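Local coordinates for aspartate aminotransferase, cytoplasmic (Schizosaccharomyces pombe 972h-, PDB 6JPK), which catalyses the pyridoxal 5'-phosphate-dependent transfer of the amino group of L-aspartate to 2-oxoglutarate, giving oxaloacetate and L-glutamate, at residues 85-90 against 235-240. The protein carries 1 engineered substitution. Sequence-based numbering, arbitrary orientation.
Sequences EVLFRP and WALNEF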
ATOM      1  N   GLU A  85      13.296   8.768 -14.945  1.00  8.15           N
ATOM      2  CA  GLU A  85      14.040   8.907 -16.191  1.00  8.40           C
ATOM      3  C   GLU A  85      13.198   8.495 -17.397  1.00  9.65           C
ATOM      4  O   GLU A  85      13.240   9.157 -18.443  1.00  8.46           O
ATOM      5  CB  GLU A  85      15.338   8.092 -16.131  1.00 13.59           C
ATOM      6  CG  GLU A  85      16.358   8.697 -15.175  1.00 26.58           C
ATOM      7  CD  GLU A  85      17.622   7.857 -14.992  1.00 36.37           C
ATOM      8  OE1 GLU A  85      18.707   8.460 -14.815  1.00 40.03           O
ATOM      9  OE2 GLU A  85      17.537   6.607 -15.010  1.00 38.95           O
ATOM     10  N   VAL A  86      12.412   7.417 -17.272  1.00  8.09           N
ATOM     11  CA  VAL A  86      11.672   6.954 -18.448  1.00  8.05           C
ATOM     12  C   VAL A  86      10.534   7.925 -18.794  1.00 10.83           C
ATOM     13  O   VAL A  86      10.139   8.027 -19.964  1.00  7.99           O
ATOM     14  CB  VAL A  86      11.170   5.507 -18.253  1.00  9.85           C
ATOM     15  CG1 VAL A  86      10.040   5.441 -17.231  1.00  7.60           C
ATOM     16  CG2 VAL A  86      10.721   4.890 -19.605  1.00  7.98           C
ATOM     17  N   LEU A  87      10.026   8.680 -17.802  1.00  9.06           N
ATOM     18  CA  LEU A  87       9.023   9.719 -18.067  1.00 11.37           C
ATOM     19  C   LEU A  87       9.615  10.902 -18.816  1.00 11.18           C
ATOM     20  O   LEU A  87       8.928  11.533 -19.626  1.00  8.29           O
ATOM     21  CB  LEU A  87       8.425  10.243 -16.758  1.00 11.11           C
ATOM     22  CG  LEU A  87       7.499   9.338 -15.956  1.00 16.40           C
ATOM     23  CD1 LEU A  87       7.076  10.034 -14.666  1.00 15.98           C
ATOM     24  CD2 LEU A  87       6.286   8.942 -16.804  1.00 11.61           C
ATOM     25  N   PHE A  88      10.864  11.253 -18.515  1.00  8.17           N
ATOM     26  CA  PHE A  88      11.475  12.507 -18.927  1.00 10.75           C
ATOM     27  C   PHE A  88      12.734  12.265 -19.753  1.00 12.67           C
ATOM     28  O   PHE A  88      13.736  12.972 -19.608  1.00  9.99           O
ATOM     29  CB  PHE A  88      11.801  13.379 -17.709  1.00  8.50           C
ATOM     30  CG  PHE A  88      10.572  13.839 -16.936  1.00 10.00           C
ATOM     31  CD1 PHE A  88       9.638  14.683 -17.529  1.00  9.90           C
ATOM     32  CD2 PHE A  88      10.363  13.433 -15.630  1.00 10.72           C
ATOM     33  CE1 PHE A  88       8.503  15.112 -16.831  1.00 11.51           C
ATOM     34  CE2 PHE A  88       9.233  13.856 -14.924  1.00 14.64           C
ATOM     35  CZ  PHE A  88       8.302  14.692 -15.531  1.00 12.46           C
ATOM     36  N   ARG A  89      12.697  11.282 -20.651  1.00  8.76           N
ATOM     37  CA  ARG A  89      13.867  11.050 -21.499  1.00 13.93           C
ATOM     38  C   ARG A  89      14.286  12.294 -22.284  1.00 14.33           C
ATOM     39  O   ARG A  89      15.503  12.546 -22.370  1.00 15.31           O
ATOM     40  CB  ARG A  89      13.623   9.840 -22.423  1.00 11.12           C
ATOM     41  CG  ARG A  89      13.248   8.545 -21.657  1.00 14.04           C
ATOM     42  CD  ARG A  89      13.832   7.262 -22.280  1.00 17.47           C
ATOM     43  NE  ARG A  89      13.157   6.888 -23.521  1.00 21.66           N
ATOM     44  CZ  ARG A  89      13.611   5.987 -24.392  1.00 22.68           C
ATOM     45  NH1 ARG A  89      14.760   5.352 -24.172  1.00 18.94           N
ATOM     46  NH2 ARG A  89      12.914   5.728 -25.492  1.00 23.02           N
ATOM     47  N   PRO A  90      13.381  13.117 -22.836  1.00 12.18           N
ATOM     48  CA  PRO A  90      13.831  14.372 -23.468  1.00 10.07           C
ATOM     49  C   PRO A  90      14.299  15.441 -22.487  1.00 12.47           C
ATOM     50  O   PRO A  90      14.784  16.481 -22.943  1.00 12.20           O
ATOM     51  CB  PRO A  90      12.589  14.859 -24.227  1.00 11.80           C
ATOM     52  CG  PRO A  90      11.686  13.644 -24.333  1.00 12.63           C
ATOM     53  CD  PRO A  90      11.944  12.884 -23.075  1.00 10.97           C
ATOM     54  N   TRP A 235       4.685  12.528 -24.307  1.00  8.12           N
ATOM     55  CA  TRP A 235       4.890  13.800 -25.003  1.00 13.20           C
ATOM     56  C   TRP A 235       4.286  14.979 -24.242  1.00 10.05           C
ATOM     57  O   TRP A 235       4.909  16.042 -24.135  1.00  8.82           O
ATOM     58  CB  TRP A 235       4.299  13.739 -26.422  1.00  8.55           C
ATOM     59  CG  TRP A 235       4.467  15.059 -27.136  1.00 10.32           C
ATOM     60  CD1 TRP A 235       5.537  15.454 -27.885  1.00 13.17           C
ATOM     61  CD2 TRP A 235       3.562  16.177 -27.107  1.00 10.61           C
ATOM     62  NE1 TRP A 235       5.343  16.741 -28.349  1.00 13.17           N
ATOM     63  CE2 TRP A 235       4.136  17.202 -27.886  1.00 12.65           C
ATOM     64  CE3 TRP A 235       2.313  16.399 -26.510  1.00 15.54           C
ATOM     65  CZ2 TRP A 235       3.510  18.449 -28.074  1.00 14.30           C
ATOM     66  CZ3 TRP A 235       1.689  17.640 -26.701  1.00 16.79           C
ATOM     67  CH2 TRP A 235       2.292  18.643 -27.481  1.00 13.71           C
ATOM     68  N   ALA A 236       3.064  14.817 -23.720  1.00  8.14           N
ATOM     69  CA  ALA A 236       2.389  15.931 -23.057  1.00 10.77           C
ATOM     70  C   ALA A 236       3.132  16.365 -21.802  1.00 11.26           C
ATOM     71  O   ALA A 236       3.261  17.568 -21.539  1.00 10.15           O
ATOM     72  CB  ALA A 236       0.942  15.550 -22.720  1.00 10.17           C
ATOM     73  N   LEU A 237       3.607  15.395 -21.006  1.00  9.60           N
ATOM     74  CA  LEU A 237       4.445  15.673 -19.844  1.00 13.65           C
ATOM     75  C   LEU A 237       5.654  16.510 -20.209  1.00 13.85           C
ATOM     76  O   LEU A 237       5.975  17.496 -19.537  1.00 13.24           O
ATOM     77  CB  LEU A 237       4.941  14.367 -19.226  1.00 17.87           C
ATOM     78  CG  LEU A 237       4.277  13.826 -17.986  1.00 20.40           C
ATOM     79  CD1 LEU A 237       2.820  13.583 -18.299  1.00 22.51           C
ATOM     80  CD2 LEU A 237       4.998  12.542 -17.600  1.00 15.42           C
ATOM     81  N   ASN A 238       6.381  16.081 -21.237  1.00  8.38           N
ATOM     82  CA  ASN A 238       7.623  16.751 -21.582  1.00  8.70           C
ATOM     83  C   ASN A 238       7.366  18.094 -22.243  1.00  8.98           C
ATOM     84  O   ASN A 238       8.196  19.006 -22.136  1.00  9.58           O
ATOM     85  CB  ASN A 238       8.467  15.834 -22.463  1.00  8.78           C
ATOM     86  CG  ASN A 238       9.116  14.722 -21.648  1.00 11.78           C
ATOM     87  OD1 ASN A 238      10.102  14.948 -20.943  1.00 11.42           O
ATOM     88  ND2 ASN A 238       8.539  13.541 -21.698  1.00  8.39           N
ATOM     89  N   GLU A 239       6.230  18.242 -22.916  1.00  8.94           N
ATOM     90  CA  GLU A 239       5.896  19.559 -23.449  1.00 11.03           C
ATOM     91  C   GLU A 239       5.637  20.545 -22.319  1.00 12.35           C
ATOM     92  O   GLU A 239       6.074  21.704 -22.379  1.00 11.56           O
ATOM     93  CB  GLU A 239       4.684  19.464 -24.374  1.00  9.18           C
ATOM     94  CG  GLU A 239       4.526  20.668 -25.297  1.00 22.60           C
ATOM     95  CD  GLU A 239       5.653  20.783 -26.338  1.00 26.86           C
ATOM     96  OE1 GLU A 239       6.420  19.803 -26.561  1.00 28.49           O
ATOM     97  OE2 GLU A 239       5.769  21.866 -26.941  1.00 28.06           O
ATOM     98  N   PHE A 240       4.953  20.091 -21.261  1.00  8.97           N
ATOM     99  CA  PHE A 240       4.638  20.979 -20.152  1.00  9.02           C
ATOM    100  C   PHE A 240       5.897  21.447 -19.435  1.00  9.21           C
ATOM    101  O   PHE A 240       5.920  22.564 -18.905  1.00  9.45           O
ATOM    102  CB  PHE A 240       3.671  20.295 -19.179  1.00  8.69           C
ATOM    103  CG  PHE A 240       3.073  21.235 -18.168  1.00 13.30           C
ATOM    104  CD1 PHE A 240       2.071  22.118 -18.536  1.00 14.61           C
ATOM    105  CD2 PHE A 240       3.519  21.247 -16.857  1.00 12.26           C
ATOM    106  CE1 PHE A 240       1.521  23.001 -17.616  1.00 15.53           C
ATOM    107  CE2 PHE A 240       2.972  22.130 -15.924  1.00 15.40           C
ATOM    108  CZ  PHE A 240       1.975  23.008 -16.303  1.00 15.24           C
TER
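Asn238 reaches from helix 235-241 to the C-terminal end of helix 77-87, where its ND2 donates a hydrogen bond to the backbone O of Leu87 (2.9 Å, N-H...O angle 155°). The donor lies in the plane of that carbonyl, while the acceptor is slightly tilted from the amide plane. With CG beside its own backbone N and anti to the carbonyl carbon (chi1 -75°), the amide enters the turn that follows Leu87. Phe88, the first residue to leave helical geometry, and Pro90 flank it there. Asn238 OD1 comes to the edge of the Phe88 ring, 3.5 Å from Phe88 CD1, and the ring and amide planes stand 81° apart. Pro90 packs against the amide, its CD 3.7 Å from Asn238 CG. ND2 bonds Ser234 O as well, and OD1 accepts a hydrogen bond from Asn91 ND2, so the amide is held at both ends and its rotation is fixed. An alanine here would probably leave the amide of Asn91 without this acceptor, deprive the Leu87 carbonyl of its bond to the second helix and open a gap between Phe88 and Pro90. The end of helix 77-87 and helix 235-241 pack on the mixed sheet of the large domain of this fold type I PLP enzyme, away from the substrate and cofactor sites. Leu87 and Leu237 meet there through their CD2 methyls, 3.9 Å apart, and both side chains rest on Val249 of strand 247-252 and Ile220 of strand 215-220. Leu237 also offers its CB to Phe88 CE1 at a looser 4.4 Å. One face of the Phe88 ring is covered, toward its rim, by CB of the preceding Leu87.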